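Local coordinates for putative activator of HSP90 (Plasmodium falciparum, PDB 3N72), which probably binds the chaperone Hsp90 and stimulates its ATPase activity, this chain being the N-terminal domain of an AHA1-family co-chaperone, at residues K24-Y29 with K143-D148; Y32-L37 with E136-C141; L51-N56 with F70-K75; E95-S100 with D108-I113. One frame throughout, in Å; residues are numbered along the deposited sequence. Where two conformers were deposited one is given.

Contact 1. Residues K24-Y29 with K143-D148; sequences KWAESY and KNFQED
F145 turns its ring edge toward the face of Y29 in an offset edge-to-face pair, centroids 5.4 Å apart and planes at 79°; the closest carbons are Y29 CD2 and F145 CD1 at 3.4 Å. At the rim of F145, in the ring plane, sits the methyl of A26, with A26 CB 3.6 Å from F145 CZ. The indole of W25 has Y29 CB over one face and D148 CB at its edge, and it meets F145 obliquely. W25, Y29 and F145 thus form an aromatic cluster. With chi1 of Y29 at 179°, CG lies anti to the backbone N and the ring reaches across to the other helix. Its hydroxyl donates to D148 in a short bond, Y29 OH to D148 OD2 2.5 Å, meeting the lone pair turned away from OD1. Water 1 donates to Y29 OH at 2.9 Å and accepts from N144 N at 2.7 Å, tying the same hydroxyl to the N-cap residue. The contact therefore pins helix 23-35 to the first turn of helix 145-161. Beneath it lies the sheet: A26 touches Y72 and A57, while F145 meets F70 and F99. Further along helix 145-161, H152 stacks on W25.

Contact 2. Residues Y32-L37 with E136-C141; sequences YNLSNL and EKIKEC
In the C141 conformer described, one of two deposited, a chi1 of -171° turns SG away from the residue's own backbone N and lays it against the last turns of helix 23-35. There C141 SG comes within 3.2 Å of N33 O and 3.6 Å of N33 CB. L37, just past the end of helix 23-35, points its side chain at helix 120-142 because its CG is trans to N (chi1 171°) and its chi2 of 62° swings CD2 inward. That single methyl, L37 CD2, touches C141 CB, I138 CG1 and the carbonyl K137 O, each at 3.9 Å. Deeper in, L34 and I138 cross at about a right angle, with L34 CD2 4.0 Å from I138 CG2. At the more polar margin water 2 donates to N33 OD1 at 2.7 Å and to C141 O, likewise at 2.7 Å, so one molecule serves a side-chain amide and a carbonyl near the end of helix 120-142. The other half of the N33 amide, ND2, is bonded to Y29 O in its own helix. Direct contact between the two segments is therefore mostly that of methyl, methylene and sulfur surfaces. The polar link is indirect: N33 is held by its own helix on one side and by water on the other, which implies an apolar seam with a hydrated margin.

Contact 3. Residues L51-N56 with F70-K75; sequences LQVSGN and FEYIIK
Y72 lies against V53, S54, G55 and N56 in turn as its side chain runs outward. Y72 CB is 4.0 Å from S54 O; chi1 of -75° then sets CG anti to the carbonyl carbon and leans the ring over the opposite strand. Among the ring carbons, Y72 CD2 packs on the methyl V53 CG1 at 3.4 Å, and Y72 CE2 comes 3.5 Å from G55 N. Across the ring, Y72 CE1 approaches N56 O to 3.2 Å. N56 N stands over one ring face, displaced toward its rim and 3.5 Å from Y72 CZ. Beyond it the hydroxyl passes N56 C and is hydrogen-bonded to N23 OD1. G55, with no side chain, lets the ring draw so near the backbone where strand 44-62 turns a corner. Two backbone bonds join each of the pairs Q52–K75, S54–I73 and N56–E71, the shortest being Q52 N to K75 O at 2.7 Å. In the E71 conformer described, N56 ND2 adds a nearly straight side-chain bond to E71 OE2, 2.9 Å and 173°, within its own amide plane but out of that of the carboxylate. V53 and I74 share the sheet face covered by helix 23-35. The alternating hydrogen-bonded and non-hydrogen-bonded pairs, with the axes of 51-54 and 70-75 at 159°, are those of a twisted antiparallel beta hairpin, here made of strands 44-62 and 65-82 of the Aha1 N-terminal domain.

Contact 4. Residues E95-S100 with D108-I113; sequences EIPDFS and DYAINI
E95 and N112 satisfy each other through both backbone and side chain. E95 N donates to N112 O at 2.8 Å, and N112 N returns a bond to E95 O, also 2.8 Å and nearly straight at 175°. Beside this antiparallel hydrogen-bonded pair, N112 ND2 reaches E95 OE1 at 3.2 Å on the anti side of the carboxylate, out of its plane. Beyond the corner at P97, water 3 accepts from D98 N and donates to A110 O, both at 2.8 Å. Neighbouring helices take up other carbonyls: Y109 O by K139 NZ and I111 O by K135 NZ of helix 120-142, D98 O by S103 OG. The apolar side is closed by Y109, whose CG stands between its backbone N and carbonyl carbon (chi1 55°), placing the ring beside I96 and F99. Its face receives the edge of F99, centroids 5.2 Å apart and planes at 88°. I96 CG2 packs 3.5 Å from Y109 CD1, while I96 CG1 lies beside I111. K139 also makes a cation-pi contact with Y109. I96 and F99 of strand 87-100 bond by their backbones to I74 and Y72 of strand 65-82, and helix 120-142 covers I96, F99 and Y109 through I138 and L142.

In the fold
Contacts 3 and 4 build the sheet, and contacts 1 and 2 fasten helix 23-35 to the two C-terminal helices that pack with it. Contact 3 rests on three hydrogen-bonded backbone pairs, with S54 and I73 exposed on one face; contact 4 has one such pair and, past its corner, depends on water and ring packing. Contacts 1, 2 and 4 each contain a bridging water. The helical pair differs in lacking direct backbone-to-backbone bonds: aromatic rings and a hydroxyl–carboxylate bond serve contact 1, aliphatic groups and sulfur contact 2. All four are partly buried, and their apolar sides merge into one shared core. Strands 65-82 and 87-100 join contacts 3 and 4 directly.

Contact 1. Residues K24-Y29 with K143-D148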
loop_
_atom_site.group_PDB
_atom_site.type_symbol
_atom_site.label_atom_id
_atom_site.label_comp_id
_atom_site.label_asym_id
_atom_site.label_seq_id
_atom_site.Cartn_x
_atom_site.Cartn_y
_atom_site.Cartn_z
ATOM N N LYS B 24 2.469 7.409 14.405
ATOM C CA LYS B 24 3.820 7.814 13.955
ATOM C C LYS B 24 3.818 9.111 13.099
ATOM O O LYS B 24 4.608 10.018 13.360
ATOM C CB LYS B 24 4.546 6.654 13.267
ATOM C CG LYS B 24 5.982 6.978 12.829
ATOM C CD LYS B 24 6.585 5.795 12.044
ATOM C CE LYS B 24 8.002 6.073 11.553
ATOM N NZ LYS B 24 8.030 6.951 10.336
ATOM N N TRP B 25 2.939 9.173 12.095
ATOM C CA TRP B 25 2.729 10.366 11.275
ATOM C C TRP B 25 2.360 11.579 12.159
ATOM O O TRP B 25 2.906 12.678 11.983
ATOM C CB TRP B 25 1.666 10.144 10.173
ATOM C CG TRP B 25 1.371 11.438 9.423
ATOM C CD1 TRP B 25 2.003 11.911 8.289
ATOM C CD2 TRP B 25 0.416 12.446 9.798
ATOM N NE1 TRP B 25 1.471 13.147 7.932
ATOM C CE2 TRP B 25 0.505 13.494 8.838
ATOM C CE3 TRP B 25 -0.535 12.548 10.825
ATOM C CZ2 TRP B 25 -0.284 14.638 8.911
ATOM C CZ3 TRP B 25 -1.300 13.708 10.906
ATOM C CH2 TRP B 25 -1.180 14.728 9.946
ATOM N N ALA B 26 1.436 11.377 13.103
ATOM C CA ALA B 26 0.934 12.492 13.929
ATOM C C ALA B 26 2.023 13.062 14.833
ATOM O O ALA B 26 2.147 14.260 14.948
ATOM C CB ALA B 26 -0.285 12.058 14.772
ATOM N N GLU B 27 2.783 12.183 15.482
ATOM C CA GLU B 27 3.957 12.579 16.260
ATOM C C GLU B 27 4.912 13.381 15.385
ATOM O O GLU B 27 5.311 14.481 15.758
ATOM C CB GLU B 27 4.645 11.334 16.849
ATOM C CG GLU B 27 3.894 10.696 18.035
ATOM C CD GLU B 27 4.648 9.526 18.647
ATOM O OE1 GLU B 27 5.867 9.434 18.453
ATOM O OE2 GLU B 27 4.045 8.705 19.360
ATOM N N SER B 28 5.266 12.852 14.207
ATOM C CA SER B 28 6.147 13.581 13.258
ATOM C C SER B 28 5.607 14.953 12.848
ATOM O O SER B 28 6.373 15.924 12.784
ATOM C CB SER B 28 6.420 12.747 12.001
ATOM O OG SER B 28 7.264 11.654 12.304
ATOM N N TYR B 29 4.295 15.042 12.581
ATOM C CA TYR B 29 3.683 16.290 12.137
ATOM C C TYR B 29 3.763 17.334 13.207
ATOM O O TYR B 29 4.173 18.494 12.968
ATOM C CB TYR B 29 2.213 16.039 11.790
ATOM C CG TYR B 29 1.414 17.234 11.339
ATOM C CD1 TYR B 29 1.283 17.530 9.975
ATOM C CD2 TYR B 29 0.751 18.035 12.250
ATOM C CE1 TYR B 29 0.531 18.588 9.547
ATOM C CE2 TYR B 29 -0.012 19.120 11.824
ATOM C CZ TYR B 29 -0.115 19.381 10.464
ATOM O OH TYR B 29 -0.866 20.435 10.006
ATOM N N LYS B 143 -3.358 24.331 13.708
ATOM C CA LYS B 143 -4.777 24.376 13.319
ATOM C C LYS B 143 -5.172 23.447 12.170
ATOM O O LYS B 143 -6.318 23.020 12.102
ATOM C CB LYS B 143 -5.233 25.810 13.031
ATOM C CG LYS B 143 -4.658 26.421 11.773
ATOM C CD LYS B 143 -5.199 27.834 11.552
ATOM C CE LYS B 143 -4.502 28.514 10.383
ATOM N NZ LYS B 143 -5.183 29.772 9.957
ATOM N N ASN B 144 -4.230 23.124 11.287
ATOM C CA ASN B 144 -4.520 22.247 10.127
ATOM C C ASN B 144 -4.303 20.754 10.397
ATOM O O ASN B 144 -4.336 19.928 9.470
ATOM C CB ASN B 144 -3.698 22.676 8.901
ATOM C CG ASN B 144 -4.093 24.034 8.374
ATOM O OD1 ASN B 144 -5.112 24.604 8.771
ATOM N ND2 ASN B 144 -3.281 24.563 7.465
ATOM N N PHE B 145 -4.115 20.394 11.666
ATOM C CA PHE B 145 -3.785 19.020 12.001
ATOM C C PHE B 145 -4.792 18.036 11.418
ATOM O O PHE B 145 -4.384 17.026 10.826
ATOM C CB PHE B 145 -3.699 18.815 13.513
ATOM C CG PHE B 145 -3.348 17.410 13.894
ATOM C CD1 PHE B 145 -2.031 17.028 14.000
ATOM C CD2 PHE B 145 -4.340 16.453 14.097
ATOM C CE1 PHE B 145 -1.683 15.701 14.319
ATOM C CE2 PHE B 145 -4.007 15.129 14.442
ATOM C CZ PHE B 145 -2.697 14.749 14.539
ATOM N N GLN B 146 -6.080 18.308 11.616
ATOM C CA GLN B 146 -7.120 17.366 11.220
ATOM C C GLN B 146 -7.175 17.267 9.712
ATOM O O GLN B 146 -7.248 16.161 9.166
ATOM C CB GLN B 146 -8.488 17.772 11.753
ATOM C CG GLN B 146 -9.608 16.768 11.345
ATOM C CD GLN B 146 -10.928 17.087 11.990
ATOM O OE1 GLN B 146 -11.135 16.797 13.152
ATOM N NE2 GLN B 146 -11.815 17.724 11.248
ATOM N N GLU B 147 -7.152 18.415 9.034
ATOM C CA GLU B 147 -7.092 18.370 7.555
ATOM C C GLU B 147 -5.880 17.611 7.022
ATOM O O GLU B 147 -6.018 16.766 6.102
ATOM C CB GLU B 147 -7.245 19.760 6.928
ATOM C CG GLU B 147 -8.582 20.424 7.299
ATOM C CD GLU B 147 -9.797 19.508 7.077
ATOM O OE1 GLU B 147 -9.908 18.908 5.976
ATOM O OE2 GLU B 147 -10.637 19.378 8.009
ATOM N N ASP B 148 -4.704 17.853 7.603
ATOM C CA ASP B 148 -3.535 17.104 7.150
ATOM C C ASP B 148 -3.585 15.622 7.483
ATOM O O ASP B 148 -3.112 14.778 6.687
ATOM C CB ASP B 148 -2.246 17.797 7.587
ATOM C CG ASP B 148 -2.134 19.194 6.991
ATOM O OD1 ASP B 148 -2.677 19.422 5.894
ATOM O OD2 ASP B 148 -1.534 20.068 7.621
HETATM O O HOH W 1 -1.554 22.880 11.395
#

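Contact 2. Residues Y32-L37 with E136-C141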
loop_
_atom_site.group_PDB
_atom_site.type_symbol
_atom_site.label_atom_id
_atom_site.label_comp_id
_atom_site.label_asym_id
_atom_site.label_seq_id
_atom_site.Cartn_x
_atom_site.Cartn_y
_atom_site.Cartn_z
ATOM N N TYR B 32 7.370 18.438 13.760
ATOM C CA TYR B 32 7.910 19.227 12.655
ATOM C C TYR B 32 7.391 20.648 12.732
ATOM O O TYR B 32 8.176 21.615 12.633
ATOM C CB TYR B 32 7.495 18.631 11.293
ATOM C CG TYR B 32 7.980 19.489 10.136
ATOM C CD1 TYR B 32 9.273 19.347 9.644
ATOM C CD2 TYR B 32 7.171 20.481 9.581
ATOM C CE1 TYR B 32 9.739 20.139 8.613
ATOM C CE2 TYR B 32 7.646 21.294 8.550
ATOM C CZ TYR B 32 8.922 21.100 8.077
ATOM O OH TYR B 32 9.384 21.892 7.050
ATOM N N ASN B 33 6.071 20.778 12.906
ATOM C CA ASN B 33 5.428 22.076 12.869
ATOM C C ASN B 33 5.869 22.957 14.009
ATOM O O ASN B 33 6.267 24.111 13.795
ATOM C CB ASN B 33 3.903 21.930 12.741
ATOM C CG ASN B 33 3.484 21.700 11.313
ATOM O OD1 ASN B 33 3.340 22.663 10.536
ATOM N ND2 ASN B 33 3.320 20.430 10.930
ATOM N N LEU B 34 5.891 22.402 15.215
ATOM C CA LEU B 34 6.298 23.221 16.349
ATOM C C LEU B 34 7.805 23.496 16.354
ATOM O O LEU B 34 8.213 24.577 16.744
ATOM C CB LEU B 34 5.841 22.585 17.668
ATOM C CG LEU B 34 4.331 22.760 17.901
ATOM C CD1 LEU B 34 3.847 21.813 19.031
ATOM C CD2 LEU B 34 3.985 24.254 18.235
ATOM N N SER B 35 8.611 22.530 15.920
ATOM C CA SER B 35 10.069 22.730 15.859
ATOM C C SER B 35 10.500 23.697 14.753
ATOM O O SER B 35 11.658 24.133 14.726
ATOM C CB SER B 35 10.842 21.407 15.772
ATOM O OG SER B 35 10.817 20.840 14.477
ATOM N N ASN B 36 9.573 24.039 13.861
ATOM C CA ASN B 36 9.849 25.049 12.821
ATOM C C ASN B 36 9.160 26.384 13.032
ATOM O O ASN B 36 9.347 27.305 12.235
ATOM C CB ASN B 36 9.541 24.503 11.422
ATOM C CG ASN B 36 10.664 23.668 10.892
ATOM O OD1 ASN B 36 11.663 24.199 10.396
ATOM N ND2 ASN B 36 10.542 22.356 11.021
ATOM N N LEU B 37 8.358 26.471 14.091
ATOM C CA LEU B 37 7.608 27.668 14.429
ATOM C C LEU B 37 8.537 28.686 15.089
ATOM O O LEU B 37 9.197 28.388 16.078
ATOM C CB LEU B 37 6.437 27.329 15.355
ATOM C CG LEU B 37 5.674 28.508 15.966
ATOM C CD1 LEU B 37 5.017 29.360 14.875
ATOM C CD2 LEU B 37 4.637 28.014 16.938
ATOM N N GLU B 136 -1.363 32.242 20.683
ATOM C CA GLU B 136 -2.077 32.414 19.417
ATOM C C GLU B 136 -1.304 31.750 18.269
ATOM O O GLU B 136 -1.891 31.042 17.443
ATOM C CB GLU B 136 -2.314 33.905 19.116
ATOM C CG GLU B 136 -3.489 34.511 19.868
ATOM C CD GLU B 136 -3.490 36.047 19.915
ATOM O OE1 GLU B 136 -2.571 36.711 19.365
ATOM O OE2 GLU B 136 -4.428 36.594 20.532
ATOM N N LYS B 137 0.015 31.960 18.226
ATOM C CA LYS B 137 0.834 31.453 17.113
ATOM C C LYS B 137 0.978 29.929 17.164
ATOM O O LYS B 137 1.027 29.259 16.110
ATOM C CB LYS B 137 2.205 32.132 17.084
ATOM C CG LYS B 137 2.105 33.671 16.893
ATOM C CD LYS B 137 2.007 34.117 15.440
ATOM C CE LYS B 137 1.313 35.485 15.332
ATOM N NZ LYS B 137 -0.176 35.329 15.179
ATOM N N ILE B 138 1.063 29.382 18.378
ATOM C CA ILE B 138 1.089 27.911 18.554
ATOM C C ILE B 138 -0.204 27.299 17.997
ATOM O O ILE B 138 -0.164 26.287 17.256
ATOM C CB ILE B 138 1.350 27.491 20.037
ATOM C CG1 ILE B 138 2.826 27.747 20.407
ATOM C CG2 ILE B 138 1.040 25.988 20.276
ATOM C CD1 ILE B 138 3.083 27.934 21.887
ATOM N N LYS B 139 -1.342 27.899 18.340
ATOM C CA LYS B 139 -2.635 27.385 17.843
ATOM C C LYS B 139 -2.717 27.472 16.319
ATOM O O LYS B 139 -3.189 26.535 15.651
ATOM C CB LYS B 139 -3.827 28.102 18.516
ATOM C CG LYS B 139 -4.010 27.714 19.984
ATOM C CD LYS B 139 -5.326 28.182 20.559
ATOM C CE LYS B 139 -5.536 27.609 21.951
ATOM N NZ LYS B 139 -6.862 28.023 22.525
ATOM N N GLU B 140 -2.224 28.577 15.761
ATOM C CA GLU B 140 -2.198 28.736 14.303
ATOM C C GLU B 140 -1.321 27.658 13.654
ATOM O O GLU B 140 -1.688 27.093 12.617
ATOM C CB GLU B 140 -1.698 30.133 13.943
ATOM C CG GLU B 140 -1.918 30.558 12.534
ATOM C CD GLU B 140 -1.302 31.929 12.236
ATOM O OE1 GLU B 140 -1.966 32.723 11.534
ATOM O OE2 GLU B 140 -0.156 32.213 12.698
ATOM N N CYS B 141 -0.171 27.390 14.272
ATOM C CA CYS B 141 0.752 26.354 13.832
ATOM C C CYS B 141 0.072 24.989 13.707
ATOM O O CYS B 141 0.334 24.244 12.761
ATOM C CB CYS B 141 1.911 26.245 14.816
ATOM S SG CYS B 141 3.246 25.180 14.261
HETATM O O HOH W 2 1.859 24.888 10.602
#

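Contact 3. Residues L51-N56 with F70-K75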
loop_
_atom_site.group_PDB
_atom_site.type_symbol
_atom_site.label_atom_id
_atom_site.label_comp_id
_atom_site.label_asym_id
_atom_site.label_seq_id
_atom_site.Cartn_x
_atom_site.Cartn_y
_atom_site.Cartn_z
ATOM N N LEU B 51 10.332 18.161 21.910
ATOM C CA LEU B 51 8.919 17.844 21.862
ATOM C C LEU B 51 8.596 16.391 22.229
ATOM O O LEU B 51 9.010 15.463 21.530
ATOM C CB LEU B 51 8.411 18.165 20.462
ATOM C CG LEU B 51 8.304 19.664 20.247
ATOM C CD1 LEU B 51 9.147 20.132 19.094
ATOM C CD2 LEU B 51 6.855 20.019 20.096
ATOM N N GLN B 52 7.863 16.196 23.318
ATOM C CA GLN B 52 7.312 14.871 23.626
ATOM C C GLN B 52 5.875 14.902 23.128
ATOM O O GLN B 52 5.121 15.812 23.506
ATOM C CB GLN B 52 7.249 14.604 25.132
ATOM C CG GLN B 52 8.373 15.094 26.007
ATOM C CD GLN B 52 7.974 15.016 27.474
ATOM O OE1 GLN B 52 7.415 14.000 27.934
ATOM N NE2 GLN B 52 8.244 16.081 28.217
ATOM N N VAL B 53 5.482 13.931 22.303
ATOM C CA VAL B 53 4.102 13.870 21.778
ATOM C C VAL B 53 3.503 12.508 22.096
ATOM O O VAL B 53 3.968 11.484 21.581
ATOM C CB VAL B 53 4.061 14.153 20.250
ATOM C CG1 VAL B 53 2.598 14.251 19.741
ATOM C CG2 VAL B 53 4.751 15.468 19.942
ATOM N N SER B 54 2.465 12.492 22.927
ATOM C CA SER B 54 1.945 11.235 23.429
ATOM C C SER B 54 0.458 11.181 23.207
ATOM O O SER B 54 -0.259 12.062 23.664
ATOM C CB SER B 54 2.239 11.109 24.946
ATOM O OG SER B 54 1.629 9.938 25.498
ATOM N N GLY B 55 -0.008 10.133 22.519
ATOM C CA GLY B 55 -1.439 9.944 22.325
ATOM C C GLY B 55 -1.729 9.039 21.144
ATOM O O GLY B 55 -1.038 8.013 20.942
ATOM N N ASN B 56 -2.784 9.353 20.400
ATOM C CA ASN B 56 -3.217 8.470 19.315
ATOM C C ASN B 56 -3.888 9.228 18.183
ATOM O O ASN B 56 -4.404 10.280 18.401
ATOM C CB ASN B 56 -4.203 7.408 19.856
ATOM C CG ASN B 56 -5.477 8.012 20.444
ATOM O OD1 ASN B 56 -6.427 8.328 19.733
ATOM N ND2 ASN B 56 -5.516 8.130 21.756
ATOM N N PHE B 70 -8.473 11.696 17.251
ATOM C CA PHE B 70 -7.131 11.860 17.771
ATOM C C PHE B 70 -7.158 12.565 19.122
ATOM O O PHE B 70 -8.100 13.297 19.451
ATOM C CB PHE B 70 -6.207 12.615 16.774
ATOM C CG PHE B 70 -6.572 14.061 16.569
ATOM C CD1 PHE B 70 -6.000 15.076 17.377
ATOM C CD2 PHE B 70 -7.479 14.428 15.571
ATOM C CE1 PHE B 70 -6.341 16.432 17.186
ATOM C CE2 PHE B 70 -7.824 15.770 15.380
ATOM C CZ PHE B 70 -7.263 16.769 16.190
ATOM N N GLU B 71 -6.124 12.325 19.917
ATOM C CA GLU B 71 -5.926 13.044 21.173
ATOM C C GLU B 71 -4.441 12.981 21.519
ATOM O O GLU B 71 -3.832 11.909 21.452
ATOM C CB GLU B 71 -6.767 12.429 22.295
ATOM C CG GLU B 71 -6.312 11.037 22.705
ATOM C CD GLU B 71 -7.305 10.326 23.619
ATOM O OE1 GLU B 71 -7.597 10.865 24.712
ATOM O OE2 GLU B 71 -7.786 9.226 23.242
ATOM N N TYR B 72 -3.871 14.136 21.860
ATOM C CA TYR B 72 -2.431 14.252 22.213
ATOM C C TYR B 72 -2.203 15.112 23.435
ATOM O O TYR B 72 -2.916 16.106 23.674
ATOM C CB TYR B 72 -1.549 14.768 21.031
ATOM C CG TYR B 72 -1.347 13.696 20.037
ATOM C CD1 TYR B 72 -2.253 13.541 18.954
ATOM C CD2 TYR B 72 -0.363 12.742 20.226
ATOM C CE1 TYR B 72 -2.123 12.483 18.075
ATOM C CE2 TYR B 72 -0.246 11.658 19.366
ATOM C CZ TYR B 72 -1.137 11.549 18.289
ATOM O OH TYR B 72 -0.996 10.492 17.450
ATOM N N ILE B 73 -1.205 14.698 24.218
ATOM C CA ILE B 73 -0.515 15.550 25.162
ATOM C C ILE B 73 0.767 15.971 24.444
ATOM O O ILE B 73 1.509 15.113 23.934
ATOM C CB ILE B 73 -0.160 14.775 26.454
ATOM C CG1 ILE B 73 -1.438 14.300 27.164
ATOM C CG2 ILE B 73 0.723 15.639 27.375
ATOM C CD1 ILE B 73 -1.310 12.941 27.794
ATOM N N ILE B 74 1.012 17.281 24.359
ATOM C CA ILE B 74 2.216 17.785 23.688
ATOM C C ILE B 74 2.979 18.570 24.744
ATOM O O ILE B 74 2.467 19.551 25.250
ATOM C CB ILE B 74 1.874 18.695 22.500
ATOM C CG1 ILE B 74 0.880 17.990 21.557
ATOM C CG2 ILE B 74 3.164 19.109 21.744
ATOM C CD1 ILE B 74 0.200 18.916 20.550
ATOM N N LYS B 75 4.167 18.090 25.091
ATOM C CA LYS B 75 4.990 18.730 26.134
ATOM C C LYS B 75 6.370 19.008 25.573
ATOM O O LYS B 75 7.066 18.095 25.086
ATOM C CB LYS B 75 5.051 17.841 27.377
ATOM C CG LYS B 75 5.784 18.557 28.532
ATOM C CD LYS B 75 5.435 18.023 29.892
ATOM C CE LYS B 75 6.228 18.769 31.006
ATOM N NZ LYS B 75 5.795 20.175 31.126
#

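Contact 4. Residues E95-S100 with D108-I113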
loop_
_atom_site.group_PDB
_atom_site.type_symbol
_atom_site.label_atom_id
_atom_site.label_comp_id
_atom_site.label_asym_id
_atom_site.label_seq_id
_atom_site.Cartn_x
_atom_site.Cartn_y
_atom_site.Cartn_z
ATOM N N GLU B 95 3.050 23.030 27.831
ATOM C CA GLU B 95 2.267 21.809 27.888
ATOM C C GLU B 95 0.898 22.045 27.300
ATOM O O GLU B 95 0.167 22.950 27.731
ATOM C CB GLU B 95 2.127 21.331 29.328
ATOM C CG GLU B 95 1.259 20.099 29.456
ATOM C CD GLU B 95 0.599 19.951 30.832
ATOM O OE1 GLU B 95 0.016 20.941 31.380
ATOM O OE2 GLU B 95 0.622 18.813 31.336
ATOM N N ILE B 96 0.531 21.201 26.339
ATOM C CA ILE B 96 -0.815 21.224 25.797
ATOM C C ILE B 96 -1.419 19.894 26.217
ATOM O O ILE B 96 -1.102 18.847 25.638
ATOM C CB ILE B 96 -0.814 21.374 24.283
ATOM C CG1 ILE B 96 0.010 22.624 23.883
ATOM C CG2 ILE B 96 -2.251 21.346 23.750
ATOM C CD1 ILE B 96 0.101 22.880 22.371
ATOM N N PRO B 97 -2.237 19.921 27.270
ATOM C CA PRO B 97 -2.581 18.623 27.846
ATOM C C PRO B 97 -3.662 17.876 27.060
ATOM O O PRO B 97 -3.813 16.656 27.221
ATOM C CB PRO B 97 -3.064 18.994 29.247
ATOM C CG PRO B 97 -3.423 20.408 29.174
ATOM C CD PRO B 97 -2.533 21.033 28.187
ATOM N N ASP B 98 -4.369 18.582 26.192
ATOM C CA ASP B 98 -5.524 18.002 25.525
ATOM C C ASP B 98 -5.720 18.505 24.106
ATOM O O ASP B 98 -6.637 19.272 23.825
ATOM C CB ASP B 98 -6.786 18.261 26.351
ATOM C CG ASP B 98 -8.002 17.563 25.783
ATOM O OD1 ASP B 98 -7.847 16.441 25.226
ATOM O OD2 ASP B 98 -9.106 18.144 25.873
ATOM N N PHE B 99 -4.873 18.066 23.194
ATOM C CA PHE B 99 -5.029 18.464 21.794
ATOM C C PHE B 99 -5.780 17.322 21.099
ATOM O O PHE B 99 -5.210 16.278 20.857
ATOM C CB PHE B 99 -3.632 18.722 21.182
ATOM C CG PHE B 99 -3.668 19.159 19.751
ATOM C CD1 PHE B 99 -4.006 20.459 19.409
ATOM C CD2 PHE B 99 -3.397 18.247 18.744
ATOM C CE1 PHE B 99 -4.041 20.844 18.044
ATOM C CE2 PHE B 99 -3.445 18.602 17.433
ATOM C CZ PHE B 99 -3.771 19.894 17.062
ATOM N N SER B 100 -7.049 17.522 20.768
ATOM C CA SER B 100 -7.895 16.407 20.381
ATOM C C SER B 100 -8.887 16.775 19.284
ATOM O O SER B 100 -9.094 17.961 18.971
ATOM C CB SER B 100 -8.650 15.904 21.613
ATOM O OG SER B 100 -9.687 16.814 21.974
ATOM N N ASP B 108 -10.244 25.658 21.423
ATOM C CA ASP B 108 -10.275 26.169 22.792
ATOM C C ASP B 108 -9.412 25.417 23.821
ATOM O O ASP B 108 -9.596 25.580 25.040
ATOM C CB ASP B 108 -11.715 26.287 23.292
ATOM C CG ASP B 108 -12.485 24.973 23.221
ATOM O OD1 ASP B 108 -13.723 25.038 23.377
ATOM O OD2 ASP B 108 -11.884 23.887 23.008
ATOM N N TYR B 109 -8.452 24.628 23.345
ATOM C CA TYR B 109 -7.603 23.849 24.249
ATOM C C TYR B 109 -6.622 24.734 25.030
ATOM O O TYR B 109 -6.200 25.806 24.546
ATOM C CB TYR B 109 -6.859 22.749 23.493
ATOM C CG TYR B 109 -6.035 23.211 22.320
ATOM C CD1 TYR B 109 -4.694 23.587 22.487
ATOM C CD2 TYR B 109 -6.570 23.220 21.027
ATOM C CE1 TYR B 109 -3.921 23.997 21.403
ATOM C CE2 TYR B 109 -5.813 23.623 19.946
ATOM C CZ TYR B 109 -4.496 24.017 20.132
ATOM O OH TYR B 109 -3.759 24.389 19.029
ATOM N N ALA B 110 -6.273 24.285 26.236
ATOM C CA ALA B 110 -5.279 24.968 27.090
ATOM C C ALA B 110 -3.858 24.829 26.558
ATOM O O ALA B 110 -3.463 23.767 26.079
ATOM C CB ALA B 110 -5.329 24.421 28.523
ATOM N N ILE B 111 -3.090 25.905 26.688
ATOM C CA ILE B 111 -1.647 25.878 26.454
ATOM C C ILE B 111 -1.033 26.470 27.725
ATOM O O ILE B 111 -1.263 27.636 28.039
ATOM C CB ILE B 111 -1.235 26.684 25.191
ATOM C CG1 ILE B 111 -1.927 26.133 23.944
ATOM C CG2 ILE B 111 0.279 26.634 24.961
ATOM C CD1 ILE B 111 -1.894 27.080 22.779
ATOM N N ASN B 112 -0.329 25.640 28.488
ATOM C CA ASN B 112 0.247 26.067 29.753
ATOM C C ASN B 112 1.727 26.309 29.566
ATOM O O ASN B 112 2.464 25.383 29.233
ATOM C CB ASN B 112 -0.007 25.021 30.829
ATOM C CG ASN B 112 -1.497 24.744 31.018
ATOM O OD1 ASN B 112 -2.309 25.683 31.077
ATOM N ND2 ASN B 112 -1.868 23.462 31.068
ATOM N N ILE B 113 2.150 27.557 29.787
ATOM C CA ILE B 113 3.550 27.959 29.591
ATOM C C ILE B 113 4.150 28.341 30.926
ATOM O O ILE B 113 3.561 29.134 31.685
ATOM C CB ILE B 113 3.703 29.114 28.570
ATOM C CG1 ILE B 113 3.156 28.673 27.201
ATOM C CG2 ILE B 113 5.184 29.518 28.425
ATOM C CD1 ILE B 113 2.928 29.816 26.241
HETATM O O HOH W 3 -4.858 21.327 26.023
#